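Local coordinates for ABC transporter periplasmic-binding protein YtfQ (PDB 6HB0) that probably binds a sugar outside the cell membrane and hands it to an ABC transporter, consistent with L-arabinofuranose uptake, at residues N264-L267 with G268-M272; V242-H246 with D247-A251; V92-E95 with T96-A99; R69-Q73 with Q74-V78. All blocks are in the same frame, centred on the assembly; numbering follows the deposited sequence. Where two conformers were deposited one is given.

In the fold
Contacts 3 and 4 belong to one lobe and touch, their centres about 10 Å apart: Glu95 OE1 of contact 3 makes a salt bridge of 2.8 Å with Arg69 NE of contact 4. Contact 2 starts a helix of the other lobe, with its centre about 40 Å from that of contact 4. Contact 1 lies in between, where the chain crosses from strand 259-263 of the second lobe to helix 269-279 of the first. Its nearest atoms are about 7 Å from contact 2 and 6 Å from contact 4. No sugar is present in the model; bound zinc comes to about 5 Å from the Thr245 side chain and about 10 Å from that of Leu267.

Contact 1 of 4, residues N264-L267 with G268-M272; sequences NPLL and GPELM
Leu267 and Glu270 meet through a straight hydrogen bond: Leu267 N donates to Glu270 OE2 at 2.9 Å and 173°, on the lone pair that faces the other carboxylate oxygen. Leu266 brings its branched end to the same acid, its CG 3.6 Å from Glu270 OE1. From there its two methyls spread over the turn: CD2 rests 3.4 Å from Gly268 N, and CD1 meets Leu271 CB at 4.1 Å. Glu270 CG sits between its own backbone N and carbonyl carbon (chi1 80°), and a second bend at chi2 folds the acid back over the start of the helix. There OE1 accepts two more hydrogen bonds. Gly268 N lies 2.8 Å from Glu270 OE1 on its syn side, and Leu271 N reaches the same OE1 at 3.0 Å on its anti side. Three backbone N-H groups thus fix the carboxylate, and their proximity would be expected to favour its charged form. Gly268, the N-cap, turns the chain at a phi of 136°, a region open mainly to glycine. The segment ends the passage from strand 259-263 of one lobe to helix 269-279 of the other in this type I periplasmic binding protein fold. Leu266 and Leu271 lie on Thr106 and Ile104 of strand 103-106, while Met272 packs on helix 38-48.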
ATOM      1  N   ASN A 264      -3.970  -2.889   0.476  1.00 24.63           N
ATOM      2  CA  ASN A 264      -3.144  -3.738  -0.375  1.00 25.16           C
ATOM      3  C   ASN A 264      -2.793  -3.093  -1.730  1.00 25.34           C
ATOM      4  O   ASN A 264      -3.508  -2.285  -2.282  1.00 25.33           O
ATOM      5  CB  ASN A 264      -3.845  -5.054  -0.719  1.00 25.78           C
ATOM      6  CG  ASN A 264      -3.983  -6.003   0.427  1.00 26.64           C
ATOM      7  OD1 ASN A 264      -4.847  -6.861   0.367  1.00 30.11           O
ATOM      8  ND2 ASN A 264      -3.139  -5.915   1.425  1.00 26.19           N
ATOM      9  N   PRO A 265      -1.651  -3.504  -2.279  1.00 29.04           N
ATOM     10  CA  PRO A 265      -1.491  -3.284  -3.709  1.00 31.16           C
ATOM     11  C   PRO A 265      -2.414  -4.195  -4.507  1.00 34.44           C
ATOM     12  O   PRO A 265      -3.153  -5.062  -3.963  1.00 32.46           O
ATOM     13  CB  PRO A 265      -0.039  -3.672  -3.958  1.00 30.89           C
ATOM     14  CG  PRO A 265       0.192  -4.756  -2.977  1.00 30.60           C
ATOM     15  CD  PRO A 265      -0.616  -4.376  -1.738  1.00 28.20           C
ATOM     16  N   LEU A 266      -2.394  -3.987  -5.802  1.00 32.07           N
ATOM     17  CA  LEU A 266      -3.023  -4.891  -6.747  1.00 34.31           C
ATOM     18  C   LEU A 266      -2.616  -6.318  -6.384  1.00 30.27           C
ATOM     19  O   LEU A 266      -1.455  -6.566  -6.080  1.00 29.62           O
ATOM     20  CB  LEU A 266      -2.435  -4.544  -8.114  1.00 43.15           C
ATOM     21  CG  LEU A 266      -2.705  -5.461  -9.271  1.00 47.76           C
ATOM     22  CD1 LEU A 266      -2.551  -4.575 -10.484  1.00 49.73           C
ATOM     23  CD2 LEU A 266      -1.728  -6.599  -9.373  1.00 52.60           C
ATOM     24  N   LEU A 267      -3.539  -7.262  -6.455  1.00 30.18           N
ATOM     25  CA  LEU A 267      -3.216  -8.660  -6.075  1.00 30.92           C
ATOM     26  C   LEU A 267      -2.851  -9.543  -7.295  1.00 30.00           C
ATOM     27  O   LEU A 267      -2.020 -10.468  -7.192  1.00 31.40           O
ATOM     28  CB  LEU A 267      -4.409  -9.288  -5.363  1.00 29.42           C
ATOM     29  CG  LEU A 267      -4.751  -8.695  -4.000  1.00 34.49           C
ATOM     30  CD1 LEU A 267      -5.783  -9.596  -3.332  1.00 36.27           C
ATOM     31  CD2 LEU A 267      -3.502  -8.532  -3.135  1.00 38.32           C
ATOM     32  N   GLY A 268      -3.508  -9.291  -8.412  1.00 28.78           N
ATOM     33  CA  GLY A 268      -3.166  -9.983  -9.671  1.00 30.92           C
ATOM     34  C   GLY A 268      -4.402 -10.426 -10.391  1.00 27.65           C
ATOM     35  O   GLY A 268      -4.562 -10.125 -11.535  1.00 26.94           O
ATOM     36  N   PRO A 269      -5.303 -11.134  -9.700  1.00 28.96           N
ATOM     37  CA  PRO A 269      -6.470 -11.667 -10.390  1.00 30.26           C
ATOM     38  C   PRO A 269      -7.393 -10.624 -10.910  1.00 30.59           C
ATOM     39  O   PRO A 269      -8.005 -10.789 -11.978  1.00 29.45           O
ATOM     40  CB  PRO A 269      -7.161 -12.501  -9.309  1.00 30.80           C
ATOM     41  CG  PRO A 269      -6.026 -12.965  -8.512  1.00 30.81           C
ATOM     42  CD  PRO A 269      -5.144 -11.760  -8.384  1.00 29.49           C
ATOM     43  N   GLU A 270      -7.490  -9.517 -10.199  1.00 31.22           N
ATOM     44  CA  GLU A 270      -8.372  -8.447 -10.671  1.00 32.01           C
ATOM     45  C   GLU A 270      -7.796  -7.811 -11.959  1.00 29.63           C
ATOM     46  O   GLU A 270      -8.548  -7.447 -12.865  1.00 29.71           O
ATOM     47  CB  GLU A 270      -8.714  -7.444  -9.563  1.00 34.49           C
ATOM     48  CG  GLU A 270      -7.685  -6.376  -9.232  1.00 35.98           C
ATOM     49  CD  GLU A 270      -6.464  -6.916  -8.456  1.00 38.84           C
ATOM     50  OE1 GLU A 270      -5.608  -7.543  -9.150  1.00 40.33           O
ATOM     51  OE2 GLU A 270      -6.315  -6.711  -7.190  1.00 39.93           O
ATOM     52  N   LEU A 271      -6.482  -7.689 -12.058  1.00 29.28           N
ATOM     53  CA  LEU A 271      -5.848  -7.229 -13.307  1.00 28.36           C
ATOM     54  C   LEU A 271      -6.186  -8.164 -14.462  1.00 29.07           C
ATOM     55  O   LEU A 271      -6.562  -7.723 -15.548  1.00 30.77           O
ATOM     56  CB  LEU A 271      -4.328  -7.153 -13.113  1.00 31.12           C
ATOM     57  CG  LEU A 271      -3.490  -6.878 -14.337  1.00 30.83           C
ATOM     58  CD1 LEU A 271      -3.955  -5.584 -14.984  1.00 33.62           C
ATOM     59  CD2 LEU A 271      -2.013  -6.833 -13.966  1.00 33.44           C
ATOM     60  N   MET A 272      -6.076  -9.470 -14.232  1.00 28.31           N
ATOM     61  CA  MET A 272      -6.354 -10.446 -15.311  1.00 28.57           C
ATOM     62  C   MET A 272      -7.830 -10.364 -15.708  1.00 29.33           C
ATOM     63  O   MET A 272      -8.166 -10.392 -16.869  1.00 28.96           O
ATOM     64  CB  MET A 272      -5.986 -11.862 -14.907  1.00 30.73           C
ATOM     65  CG  MET A 272      -4.532 -11.998 -14.524  1.00 31.40           C
ATOM     66  SD  MET A 272      -3.386 -11.393 -15.794  1.00 31.47           S
ATOM     67  CE  MET A 272      -2.071 -10.786 -14.740  1.00 32.84           C
TER

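Contact 2 of 4, residues V242-H246 with D247-A251; sequences VDATH and DGMQA
Thr245 is the N-cap of the helix that starts at His246, and Gly248 and Met249 donate to its two oxygens. Its hydroxyl OG1 accepts from Gly248 N at 3.2 Å, and its carbonyl O receives Met249 N at 2.8 Å in a nearly linear bond (168°). A chi1 of 63° stands OG1 over the main chain, flanked by N and C, so that the hydroxyl leans over the first turn and meets the amide there. The same OG1 is also hydrogen-bonded to Asp216 OD2; it probably donates, since a carboxylate that is presumably ionised as a zinc ligand has no proton to give. Asp216 and Asp217 hold a zinc ion in this crystal, so Thr245 is a second-shell neighbour of the metal. One residue on, His246 O accepts from Gln250 N at 2.8 Å, with the donor tilted 22° from the carbonyl plane, and Asp247 O takes Ala251 N. Upstream, Ala244 is the centre of an inverse gamma turn, in which Thr245 N makes a weak bond to Asp243 O; Ala244 N is satisfied by Glu262 OE1. Gln250 NE2 has its partner in Asp254 OD1, and Asp243 OD1 forms a salt bridge with Arg34. The turn leads from strand 238-242 into helix 246-253, which rests on Leu304 of helix 297-319 and on Leu220 of helix 216-228.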
ATOM      1  N   VAL A 242       0.682   1.391  10.158  1.00 28.16           N
ATOM      2  CA  VAL A 242       0.377   0.907   8.835  1.00 26.37           C
ATOM      3  C   VAL A 242       1.368  -0.174   8.437  1.00 28.79           C
ATOM      4  O   VAL A 242       2.537  -0.080   8.752  1.00 28.13           O
ATOM      5  CB  VAL A 242       0.426   2.066   7.843  1.00 27.93           C
ATOM      6  CG1 VAL A 242       0.027   1.596   6.456  1.00 29.69           C
ATOM      7  CG2 VAL A 242      -0.477   3.213   8.316  1.00 29.84           C
ATOM      8  N   ASP A 243       0.876  -1.189   7.717  1.00 32.21           N
ATOM      9  CA  ASP A 243       1.653  -2.297   7.082  1.00 32.79           C
ATOM     10  C   ASP A 243       1.494  -3.596   7.901  1.00 34.53           C
ATOM     11  O   ASP A 243       2.023  -3.746   9.002  1.00 35.74           O
ATOM     12  CB  ASP A 243       3.152  -2.048   6.912  1.00 37.87           C
ATOM     13  CG  ASP A 243       3.510  -0.912   5.982  1.00 39.95           C
ATOM     14  OD1 ASP A 243       2.756  -0.529   5.078  1.00 41.64           O
ATOM     15  OD2 ASP A 243       4.627  -0.427   6.173  1.00 50.44           O
ATOM     16  N   ALA A 244       0.779  -4.550   7.341  1.00 32.13           N
ATOM     17  CA  ALA A 244       0.556  -5.800   8.019  1.00 32.41           C
ATOM     18  C   ALA A 244       1.673  -6.769   7.644  1.00 34.34           C
ATOM     19  O   ALA A 244       1.449  -7.759   6.965  1.00 36.42           O
ATOM     20  CB  ALA A 244      -0.794  -6.327   7.626  1.00 33.89           C
ATOM     21  N   THR A 245       2.888  -6.438   8.042  1.00 34.74           N
ATOM     22  CA  THR A 245       4.027  -7.269   7.756  1.00 33.58           C
ATOM     23  C   THR A 245       4.179  -8.303   8.881  1.00 33.11           C
ATOM     24  O   THR A 245       3.576  -8.217   9.965  1.00 32.48           O
ATOM     25  CB  THR A 245       5.306  -6.430   7.752  1.00 35.16           C
ATOM     26  OG1 THR A 245       5.510  -5.879   9.062  1.00 36.51           O
ATOM     27  CG2 THR A 245       5.246  -5.330   6.727  1.00 39.35           C
ATOM     28  N   HIS A 246       5.026  -9.273   8.639  1.00 31.80           N
ATOM     29  CA  HIS A 246       5.282 -10.303   9.641  1.00 34.25           C
ATOM     30  C   HIS A 246       5.690  -9.689  11.024  1.00 33.05           C
ATOM     31  O   HIS A 246       5.123 -10.054  12.067  1.00 31.11           O
ATOM     32  CB  HIS A 246       6.368 -11.291   9.154  1.00 32.61           C
ATOM     33  CG  HIS A 246       6.250 -12.651   9.783  1.00 35.90           C
ATOM     34  ND1 HIS A 246       5.786 -13.751   9.088  1.00 34.65           N
ATOM     35  CD2 HIS A 246       6.493 -13.073  11.047  1.00 37.10           C
ATOM     36  CE1 HIS A 246       5.720 -14.787   9.916  1.00 44.13           C
ATOM     37  NE2 HIS A 246       6.152 -14.408  11.103  1.00 35.77           N
ATOM     38  N   ASP A 247       6.666  -8.790  11.023  1.00 34.11           N
ATOM     39  CA  ASP A 247       7.197  -8.261  12.293  1.00 34.92           C
ATOM     40  C   ASP A 247       6.223  -7.327  12.988  1.00 33.56           C
ATOM     41  O   ASP A 247       6.118  -7.355  14.236  1.00 31.77           O
ATOM     42  CB  ASP A 247       8.562  -7.639  12.095  1.00 44.08           C
ATOM     43  CG  ASP A 247       9.632  -8.712  11.772  1.00 51.63           C
ATOM     44  OD1 ASP A 247       9.379  -9.950  11.924  1.00 57.20           O
ATOM     45  OD2 ASP A 247      10.737  -8.332  11.383  1.00 54.53           O
ATOM     46  N   GLY A 248       5.475  -6.575  12.185  1.00 32.51           N
ATOM     47  CA  GLY A 248       4.378  -5.743  12.683  1.00 31.17           C
ATOM     48  C   GLY A 248       3.323  -6.573  13.357  1.00 31.92           C
ATOM     49  O   GLY A 248       2.933  -6.341  14.500  1.00 28.87           O
ATOM     50  N   MET A 249       2.858  -7.573  12.640  1.00 33.69           N
ATOM     51  CA  MET A 249       1.854  -8.494  13.165  0.50 31.60           C
ATOM     52  C   MET A 249       2.350  -9.281  14.377  1.00 29.85           C
ATOM     53  O   MET A 249       1.565  -9.609  15.245  1.00 29.18           O
ATOM     54  CB  MET A 249       1.412  -9.465  12.071  0.50 33.81           C
ATOM     55  CG  MET A 249       0.825  -8.791  10.859  0.50 37.53           C
ATOM     56  SD  MET A 249      -0.918  -8.648  11.144  0.50 41.19           S
ATOM     57  CE  MET A 249      -1.327 -10.407  11.003  0.50 40.40           C
ATOM     58  N   GLN A 250       3.642  -9.587  14.435  1.00 29.63           N
ATOM     59  CA  GLN A 250       4.191 -10.265  15.580  1.00 31.75           C
ATOM     60  C   GLN A 250       4.121  -9.378  16.829  1.00 31.42           C
ATOM     61  O   GLN A 250       3.709  -9.817  17.913  1.00 28.15           O
ATOM     62  CB  GLN A 250       5.634 -10.748  15.341  1.00 33.59           C
ATOM     63  CG  GLN A 250       6.197 -11.570  16.509  1.00 36.15           C
ATOM     64  CD  GLN A 250       5.398 -12.836  16.748  1.00 40.52           C
ATOM     65  OE1 GLN A 250       5.228 -13.657  15.857  1.00 46.26           O
ATOM     66  NE2 GLN A 250       4.823 -12.946  17.917  1.00 41.14           N
ATOM     67  N   ALA A 251       4.509  -8.128  16.679  1.00 28.99           N
ATOM     68  CA  ALA A 251       4.344  -7.131  17.775  1.00 29.87           C
ATOM     69  C   ALA A 251       2.913  -7.003  18.255  1.00 28.37           C
ATOM     70  O   ALA A 251       2.635  -6.949  19.446  1.00 29.98           O
ATOM     71  CB  ALA A 251       4.870  -5.780  17.327  1.00 30.01           C
TER

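Contact 3 of 4, residues V92-E95 with T96-A99; sequences VLQE and TKNA
Thr96 folds its hydroxyl back along the helix onto Leu93. Rotated to a chi1 of 54°, the side chain holds OG1 above its own backbone, 2.8 Å from Leu93 O and 4.0 Å from Leu93 CD2, the two side chains lying side by side and pointing the same way. The methyl of Thr96 takes the other branch, CG2 lying 3.6 Å from Val92 O. Leu93 O is well supplied with donors: Lys97 N reaches it at 3.0 Å, tilted 33° from the carbonyl plane, and a water donates to it at 2.7 Å. That water also lies beside Thr96 OG1, but so close that the detail is doubtful. One residue on, Asn98 N bonds to Gln94 O at 2.8 Å, and the Asn98 amide carbon CG packs over that carbonyl oxygen at 3.1 Å. Gln94 and Lys97 run alongside each other, the aliphatic CD of Lys97 lying 4.0 Å from Gln94 OE1. What positions Gln94 is farther out: its NE2 is hydrogen-bonded to Asp114 OD2. Asp114 and Asp90 bind zinc in a crystal structure of the protein, although no zinc is bound to them in this chain. The whole unit is the end of helix 90-98, the crossover of a beta-alpha-beta unit. Leu93 and Thr96 lie down on strands 78-81 and 103-106 through Phe81, Ile79 and Val103, while Val92, Thr96 and Ala99 face helix 61-73 at Ile68 and Ile72.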
ATOM      1  N   VAL A  92       2.684   8.453 -25.650  1.00 32.32           N
ATOM      2  CA  VAL A  92       2.656   7.016 -25.866  1.00 32.81           C
ATOM      3  C   VAL A  92       1.242   6.392 -25.697  1.00 31.39           C
ATOM      4  O   VAL A  92       0.860   5.421 -26.384  1.00 35.21           O
ATOM      5  CB  VAL A  92       3.724   6.312 -25.043  1.00 33.05           C
ATOM      6  CG1 VAL A  92       3.331   6.148 -23.587  1.00 35.35           C
ATOM      7  CG2 VAL A  92       4.001   4.934 -25.616  1.00 37.69           C
ATOM      8  N   LEU A  93       0.448   6.968 -24.821  1.00 30.89           N
ATOM      9  CA  LEU A  93      -0.947   6.567 -24.656  1.00 32.85           C
ATOM     10  C   LEU A  93      -1.811   6.900 -25.883  1.00 36.83           C
ATOM     11  O   LEU A  93      -2.770   6.199 -26.162  1.00 31.72           O
ATOM     12  CB  LEU A  93      -1.531   7.177 -23.399  1.00 31.23           C
ATOM     13  CG  LEU A  93      -0.943   6.590 -22.087  1.00 31.29           C
ATOM     14  CD1 LEU A  93      -1.560   7.223 -20.856  1.00 31.26           C
ATOM     15  CD2 LEU A  93      -1.038   5.098 -21.986  1.00 35.30           C
ATOM     16  N   GLN A  94      -1.471   7.950 -26.622  1.00 37.77           N
ATOM     17  CA  GLN A  94      -2.102   8.184 -27.918  1.00 39.15           C
ATOM     18  C   GLN A  94      -1.751   7.124 -28.904  1.00 38.90           C
ATOM     19  O   GLN A  94      -2.635   6.705 -29.676  1.00 40.46           O
ATOM     20  CB  GLN A  94      -1.785   9.565 -28.497  1.00 41.37           C
ATOM     21  CG  GLN A  94      -2.501  10.682 -27.745  1.00 42.90           C
ATOM     22  CD  GLN A  94      -4.022  10.638 -27.892  1.00 44.67           C
ATOM     23  OE1 GLN A  94      -4.537  10.309 -28.937  1.00 49.28           O
ATOM     24  NE2 GLN A  94      -4.730  11.022 -26.839  1.00 43.98           N
ATOM     25  N   GLU A  95      -0.504   6.661 -28.867  1.00 39.92           N
ATOM     26  CA  GLU A  95      -0.070   5.553 -29.726  1.00 42.61           C
ATOM     27  C   GLU A  95      -0.791   4.238 -29.395  1.00 41.22           C
ATOM     28  O   GLU A  95      -1.116   3.438 -30.317  1.00 37.14           O
ATOM     29  CB  GLU A  95       1.446   5.366 -29.697  1.00 45.04           C
ATOM     30  CG  GLU A  95       2.222   6.547 -30.269  1.00 48.11           C
ATOM     31  CD  GLU A  95       3.703   6.596 -29.855  1.00 57.42           C
ATOM     32  OE1 GLU A  95       4.322   5.537 -29.634  1.00 60.18           O
ATOM     33  OE2 GLU A  95       4.274   7.711 -29.791  1.00 65.82           O
ATOM     34  N   THR A  96      -1.059   3.984 -28.112  1.00 38.33           N
ATOM     35  CA  THR A  96      -1.818   2.781 -27.789  1.00 35.62           C
ATOM     36  C   THR A  96      -3.262   2.931 -28.249  1.00 35.46           C
ATOM     37  O   THR A  96      -3.859   2.007 -28.793  1.00 35.94           O
ATOM     38  CB  THR A  96      -1.754   2.403 -26.298  1.00 38.65           C
ATOM     39  OG1 THR A  96      -2.148   3.518 -25.497  1.00 40.89           O
ATOM     40  CG2 THR A  96      -0.361   2.042 -25.943  1.00 39.70           C
ATOM     41  N   LYS A  97      -3.836   4.091 -28.037  1.00 35.63           N
ATOM     42  CA  LYS A  97      -5.200   4.310 -28.403  1.00 38.70           C
ATOM     43  C   LYS A  97      -5.326   4.189 -29.923  1.00 44.78           C
ATOM     44  O   LYS A  97      -6.229   3.510 -30.405  1.00 44.83           O
ATOM     45  CB  LYS A  97      -5.650   5.653 -27.895  1.00 40.74           C
ATOM     46  CG  LYS A  97      -6.956   6.178 -28.434  1.00 48.20           C
ATOM     47  CD  LYS A  97      -7.221   7.529 -27.773  1.00 49.19           C
ATOM     48  CE  LYS A  97      -8.657   7.753 -27.384  1.00 53.10           C
ATOM     49  NZ  LYS A  97      -9.404   8.124 -28.616  1.00 59.63           N
ATOM     50  N   ASN A  98      -4.393   4.768 -30.668  1.00 44.56           N
ATOM     51  CA  ASN A  98      -4.413   4.658 -32.138  1.00 46.98           C
ATOM     52  C   ASN A  98      -4.253   3.206 -32.607  1.00 47.92           C
ATOM     53  O   ASN A  98      -4.795   2.845 -33.643  1.00 41.67           O
ATOM     54  CB  ASN A  98      -3.306   5.470 -32.806  1.00 48.21           C
ATOM     55  CG  ASN A  98      -3.481   6.956 -32.656  1.00 47.61           C
ATOM     56  OD1 ASN A  98      -4.558   7.458 -32.359  1.00 49.88           O
ATOM     57  ND2 ASN A  98      -2.400   7.676 -32.876  1.00 51.56           N
ATOM     58  N   ALA A  99      -3.500   2.388 -31.874  1.00 42.45           N
ATOM     59  CA  ALA A  99      -3.389   0.965 -32.211  1.00 40.60           C
ATOM     60  C   ALA A  99      -4.557   0.112 -31.693  1.00 39.35           C
ATOM     61  O   ALA A  99      -4.555  -1.081 -31.898  1.00 40.92           O
ATOM     62  CB  ALA A  99      -2.087   0.397 -31.722  1.00 38.31           C
TER
HETATM   63  O   HOH W   1      -4.213   4.484 -24.626  1.00 42.33           O

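Contact 4 of 4, residues R69-Q73 with Q74-V78; sequences RSFIQ and QGVDV
Phe71 and Ile72 share the end of their helix with Gly75 and Val76 in a Schellman motif. Gly75 leaves helical geometry with a positive phi (62°), and two bonds run back into the last turn. Gly75 N donates to Ile72 O at 3.1 Å from well above the carbonyl plane, and Val76 N reaches Phe71 O in a long, weak bond of 3.3 Å. Just before the reversal, Gln74 N still makes the regular helical bond to Ser70 O, at 2.8 Å. The side chains follow this path. Val76 is turned back against the helix, and its CG2 meets Phe71 CB at 3.8 Å, the apolar contact that commonly accompanies a Schellman ending. Gln74 runs extended beyond CG along the outside of the turn, its CG 3.2 Å from Ser70 O. That brings the amide nitrogen to the serine hydroxyl: Gln74 NE2 donates to Ser70 OG at 2.7 Å, with the hydroxyl oxygen close to the amide plane but the bond itself bent (138°). The same NE2 passes Phe71 CD1 at 3.9 Å, the ring and amide planes being 55° apart. Phe71 itself packs on Lys53 and Ala55 of strand 51-56 and on Ile79 of strand 78-81. Chemically, then, the helix end is closed on two sides: a polar link between Gln74 and Ser70 on the outer flank, and an apolar one between Val76 and Phe71 where the chain turns inward to the sheet.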
ATOM      1  N   ARG A  69       5.841   0.737 -26.557  1.00 33.64           N
ATOM      2  CA  ARG A  69       5.892   0.753 -28.013  1.00 38.16           C
ATOM      3  C   ARG A  69       6.160  -0.622 -28.592  1.00 33.34           C
ATOM      4  O   ARG A  69       5.560  -0.984 -29.589  1.00 36.45           O
ATOM      5  CB  ARG A  69       6.981   1.710 -28.505  1.00 37.90           C
ATOM      6  CG  ARG A  69       6.641   3.139 -28.197  1.00 40.31           C
ATOM      7  CD  ARG A  69       7.642   4.115 -28.740  1.00 44.04           C
ATOM      8  NE  ARG A  69       6.985   5.415 -28.699  1.00 46.14           N
ATOM      9  CZ  ARG A  69       7.586   6.543 -28.392  1.00 48.60           C
ATOM     10  NH1 ARG A  69       8.871   6.547 -28.085  1.00 51.73           N
ATOM     11  NH2 ARG A  69       6.890   7.665 -28.372  1.00 56.28           N
ATOM     12  N   SER A  70       7.039  -1.375 -27.953  1.00 36.15           N
ATOM     13  CA  SER A  70       7.314  -2.725 -28.406  1.00 38.08           C
ATOM     14  C   SER A  70       6.087  -3.635 -28.238  1.00 41.77           C
ATOM     15  O   SER A  70       5.776  -4.450 -29.133  1.00 36.98           O
ATOM     16  CB  SER A  70       8.536  -3.269 -27.705  1.00 44.23           C
ATOM     17  OG  SER A  70       8.582  -4.666 -27.817  1.00 45.77           O
ATOM     18  N   PHE A  71       5.327  -3.463 -27.156  1.00 37.25           N
ATOM     19  CA  PHE A  71       4.077  -4.209 -27.055  1.00 35.32           C
ATOM     20  C   PHE A  71       3.111  -3.862 -28.163  1.00 35.59           C
ATOM     21  O   PHE A  71       2.378  -4.750 -28.635  1.00 37.23           O
ATOM     22  CB  PHE A  71       3.350  -3.984 -25.703  1.00 32.68           C
ATOM     23  CG  PHE A  71       4.083  -4.496 -24.514  1.00 33.27           C
ATOM     24  CD1 PHE A  71       4.777  -5.697 -24.559  1.00 35.80           C
ATOM     25  CD2 PHE A  71       3.998  -3.825 -23.304  1.00 37.39           C
ATOM     26  CE1 PHE A  71       5.450  -6.179 -23.448  1.00 37.74           C
ATOM     27  CE2 PHE A  71       4.659  -4.314 -22.189  1.00 38.63           C
ATOM     28  CZ  PHE A  71       5.392  -5.495 -22.258  1.00 40.02           C
ATOM     29  N   ILE A  72       3.055  -2.587 -28.562  1.00 34.16           N
ATOM     30  CA  ILE A  72       2.202  -2.207 -29.668  1.00 39.01           C
ATOM     31  C   ILE A  72       2.651  -2.938 -30.937  1.00 43.42           C
ATOM     32  O   ILE A  72       1.819  -3.524 -31.634  1.00 40.86           O
ATOM     33  CB  ILE A  72       2.217  -0.711 -29.951  1.00 41.13           C
ATOM     34  CG1 ILE A  72       1.605   0.067 -28.791  1.00 41.44           C
ATOM     35  CG2 ILE A  72       1.456  -0.403 -31.245  1.00 41.96           C
ATOM     36  CD1 ILE A  72       1.878   1.548 -28.909  1.00 39.10           C
ATOM     37  N   GLN A  73       3.956  -2.918 -31.200  1.00 45.47           N
ATOM     38  CA  GLN A  73       4.553  -3.667 -32.327  1.00 51.74           C
ATOM     39  C   GLN A  73       4.254  -5.150 -32.274  1.00 50.20           C
ATOM     40  O   GLN A  73       3.942  -5.734 -33.284  1.00 52.45           O
ATOM     41  CB  GLN A  73       6.080  -3.448 -32.393  1.00 55.55           C
ATOM     42  CG  GLN A  73       6.439  -2.027 -32.833  1.00 62.51           C
ATOM     43  CD  GLN A  73       5.525  -1.517 -33.958  1.00 63.91           C
ATOM     44  OE1 GLN A  73       5.658  -1.939 -35.119  1.00 70.88           O
ATOM     45  NE2 GLN A  73       4.575  -0.624 -33.618  1.00 58.52           N
ATOM     46  N   GLN A  74       4.333  -5.751 -31.098  1.00 47.15           N
ATOM     47  CA  GLN A  74       4.048  -7.180 -30.945  1.00 49.13           C
ATOM     48  C   GLN A  74       2.552  -7.544 -31.067  1.00 45.95           C
ATOM     49  O   GLN A  74       2.225  -8.712 -31.003  1.00 48.37           O
ATOM     50  CB  GLN A  74       4.564  -7.689 -29.600  1.00 50.87           C
ATOM     51  CG  GLN A  74       6.064  -7.619 -29.410  1.00 49.63           C
ATOM     52  CD  GLN A  74       6.461  -7.847 -27.970  1.00 55.64           C
ATOM     53  OE1 GLN A  74       6.170  -8.881 -27.389  1.00 60.13           O
ATOM     54  NE2 GLN A  74       7.139  -6.872 -27.386  1.00 52.07           N
ATOM     55  N   GLY A  75       1.673  -6.554 -31.204  1.00 44.62           N
ATOM     56  CA  GLY A  75       0.225  -6.747 -31.286  1.00 45.69           C
ATOM     57  C   GLY A  75      -0.458  -7.374 -30.078  1.00 44.79           C
ATOM     58  O   GLY A  75      -1.392  -8.157 -30.226  1.00 38.25           O
ATOM     59  N   VAL A  76      -0.024  -7.021 -28.871  1.00 42.11           N
ATOM     60  CA  VAL A  76      -0.676  -7.568 -27.682  1.00 35.86           C
ATOM     61  C   VAL A  76      -2.127  -7.073 -27.651  1.00 34.60           C
ATOM     62  O   VAL A  76      -2.478  -6.085 -28.295  1.00 38.73           O
ATOM     63  CB  VAL A  76       0.045  -7.192 -26.382  1.00 35.67           C
ATOM     64  CG1 VAL A  76       1.500  -7.637 -26.395  1.00 36.87           C
ATOM     65  CG2 VAL A  76      -0.052  -5.715 -26.121  1.00 34.67           C
ATOM     66  N   ASP A  77      -2.966  -7.768 -26.898  1.00 33.04           N
ATOM     67  CA  ASP A  77      -4.369  -7.422 -26.774  1.00 34.18           C
ATOM     68  C   ASP A  77      -4.620  -6.307 -25.764  1.00 30.26           C
ATOM     69  O   ASP A  77      -5.531  -5.519 -25.928  1.00 31.58           O
ATOM     70  CB  ASP A  77      -5.168  -8.654 -26.376  1.00 39.62           C
ATOM     71  CG  ASP A  77      -5.058  -9.796 -27.432  1.00 43.32           C
ATOM     72  OD1 ASP A  77      -5.299  -9.550 -28.625  1.00 50.50           O
ATOM     73  OD2 ASP A  77      -4.696 -10.910 -27.064  1.00 43.82           O
ATOM     74  N   VAL A  78      -3.810  -6.285 -24.715  1.00 31.53           N
ATOM     75  CA  VAL A  78      -3.946  -5.349 -23.600  1.00 29.59           C
ATOM     76  C   VAL A  78      -2.560  -4.981 -23.101  1.00 30.18           C
ATOM     77  O   VAL A  78      -1.660  -5.795 -23.085  1.00 28.14           O
ATOM     78  CB  VAL A  78      -4.720  -5.995 -22.420  1.00 31.85           C
ATOM     79  CG1 VAL A  78      -4.973  -4.992 -21.300  1.00 32.68           C
ATOM     80  CG2 VAL A  78      -6.046  -6.563 -22.908  1.00 34.34           C
TER